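Local coordinates for protein pyroglutamyl-peptidase I (Fervidobacterium islandicum, PDB 6LTQ) that probably removes N-terminal pyroglutamyl (pyrrolidone carboxyl) residues from peptides, as a pyroglutamyl-peptidase I of a thermophilic, keratin-degrading bacterium, at residues D[51-56]-D[67-72]. Residues are numbered along the deposited sequence; the frame is centred on the assembly and turned at random.
Sequences HTLILP and EEYYKT
Y69 and H51 illustrate how one aromatic side chain can tie a helix to the outer strand of a sheet. Y69 OH meets H51 ND1 at 2.6 Å, in a hydrogen bond that is only moderately straight and in which either group could be the donor. The oxygen reaches the imidazole at its edge, near the ring plane, and ND1 in turn lies at the edge of the phenol. With their planes at 87°, the two rings touch at their borders and do not stack, joined through OH and ND1. In H51, CG lies anti to the carbonyl carbon (chi1 -56°), which swings the imidazole and its ND1 to the phenol.

The tight apolar part lies nearer the root of the tyrosine. There L53 CD2 rests 3.8 Å from Y69 CB and also touches CG, the leucine and tyrosine side chains running past one another head to tail. L53 packs as well on L18 of the neighbouring strand.

The other side is looser and wet. A water sits 3.0 Å from Y69 OH and accepts a hydrogen bond from T52 N at 3.1 Å, so the phenol oxygen is held both by H51 and, through the water, by the strand backbone. The CB of T52 points away from the helix, and its side chain touches V37 of helix 32-40.

Strand 48-55 and helix 59-72 are consecutive and run nearly antiparallel, their local axes at 158°. Since strand 48-55 pairs in parallel with strand 15-22, which pairs in parallel with strand 77-83, the contact belongs to a beta-alpha-beta crossover in the alpha/beta/alpha sandwich of the pyroglutamyl peptidases.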
# COMPACT_ATOMS: atom_id res chain seq x y z
N HIS D 51 8.64 21.20 29.09
CA HIS D 51 8.29 22.37 28.29
C HIS D 51 7.49 21.94 27.07
O HIS D 51 7.72 20.87 26.50
CB HIS D 51 9.54 23.10 27.80
CG HIS D 51 10.47 23.53 28.90
ND1 HIS D 51 10.76 24.85 29.15
CD2 HIS D 51 11.18 22.80 29.80
CE1 HIS D 51 11.62 24.92 30.15
NE2 HIS D 51 11.88 23.70 30.57
N THR D 52 6.55 22.78 26.66
CA THR D 52 5.79 22.52 25.45
C THR D 52 5.86 23.72 24.52
O THR D 52 6.06 24.86 24.96
CB THR D 52 4.32 22.18 25.74
OG1 THR D 52 3.69 23.27 26.42
CG2 THR D 52 4.24 20.90 26.60
N LEU D 53 5.70 23.46 23.22
CA LEU D 53 5.78 24.53 22.23
C LEU D 53 5.12 24.05 20.95
O LEU D 53 5.42 22.96 20.47
CB LEU D 53 7.24 24.92 21.99
CG LEU D 53 7.43 25.92 20.85
CD1 LEU D 53 6.84 27.26 21.26
CD2 LEU D 53 8.92 26.09 20.60
N ILE D 54 4.22 24.87 20.40
CA ILE D 54 3.61 24.61 19.11
C ILE D 54 4.34 25.45 18.06
O ILE D 54 4.50 26.67 18.23
CB ILE D 54 2.11 24.92 19.12
CG1 ILE D 54 1.40 24.12 20.21
CG2 ILE D 54 1.49 24.63 17.76
CD1 ILE D 54 1.56 22.64 20.06
N LEU D 55 4.79 24.81 17.00
CA LEU D 55 5.56 25.48 15.96
C LEU D 55 4.70 25.74 14.73
O LEU D 55 3.80 24.96 14.41
CB LEU D 55 6.77 24.62 15.55
CG LEU D 55 7.72 24.31 16.70
CD1 LEU D 55 8.71 23.24 16.26
CD2 LEU D 55 8.46 25.57 17.16
N PRO D 56 4.98 26.82 14.01
CA PRO D 56 4.30 27.05 12.75
C PRO D 56 4.85 26.13 11.67
O PRO D 56 6.03 25.81 11.64
CB PRO D 56 4.63 28.51 12.43
CG PRO D 56 5.96 28.71 13.07
CD PRO D 56 5.96 27.89 14.32
N GLU D 67 14.33 28.25 17.61
CA GLU D 67 15.58 28.84 18.09
C GLU D 67 15.31 29.83 19.21
O GLU D 67 16.03 29.86 20.21
CB GLU D 67 16.33 29.52 16.94
CG GLU D 67 17.65 30.18 17.36
CD GLU D 67 18.61 29.22 18.05
OE1 GLU D 67 18.54 28.00 17.82
OE2 GLU D 67 19.46 29.70 18.84
N GLU D 68 14.24 30.62 19.07
CA GLU D 68 13.89 31.60 20.09
C GLU D 68 13.63 30.92 21.41
O GLU D 68 14.05 31.40 22.47
CB GLU D 68 12.66 32.39 19.62
CG GLU D 68 12.05 33.39 20.61
CD GLU D 68 10.72 34.00 20.12
OE1 GLU D 68 9.82 33.25 19.67
OE2 GLU D 68 10.58 35.24 20.17
N TYR D 69 12.99 29.74 21.38
CA TYR D 69 12.77 29.00 22.61
C TYR D 69 14.07 28.41 23.13
O TYR D 69 14.32 28.43 24.34
CB TYR D 69 11.74 27.88 22.43
CG TYR D 69 11.16 27.44 23.76
CD1 TYR D 69 11.83 26.53 24.58
CD2 TYR D 69 9.96 27.97 24.21
CE1 TYR D 69 11.30 26.15 25.81
CE2 TYR D 69 9.43 27.60 25.44
CZ TYR D 69 10.10 26.70 26.23
OH TYR D 69 9.55 26.34 27.46
N TYR D 70 14.90 27.88 22.23
CA TYR D 70 16.19 27.36 22.68
C TYR D 70 17.02 28.46 23.32
O TYR D 70 17.75 28.20 24.29
CB TYR D 70 16.97 26.71 21.53
CG TYR D 70 16.63 25.26 21.22
CD1 TYR D 70 16.46 24.30 22.23
CD2 TYR D 70 16.50 24.85 19.90
CE1 TYR D 70 16.15 22.98 21.92
CE2 TYR D 70 16.20 23.53 19.58
CZ TYR D 70 16.02 22.60 20.59
OH TYR D 70 15.71 21.30 20.24
N LYS D 71 16.99 29.70 22.77
CA LYS D 71 17.73 30.73 23.50
C LYS D 71 17.11 31.09 24.84
O LYS D 71 17.85 31.38 25.78
CB LYS D 71 18.06 31.99 22.74
CG LYS D 71 19.43 32.21 23.37
CD LYS D 71 20.61 32.90 22.86
CE LYS D 71 20.55 34.15 22.06
NZ LYS D 71 22.06 34.48 22.15
N THR D 72 15.81 31.01 25.00
CA THR D 72 15.29 31.56 26.25
C THR D 72 15.04 30.51 27.35
O THR D 72 14.60 30.87 28.45
CB THR D 72 14.05 32.42 25.94
OG1 THR D 72 13.07 31.62 25.25
CG2 THR D 72 14.50 33.56 25.00
O HOH W 1 6.73 25.59 28.02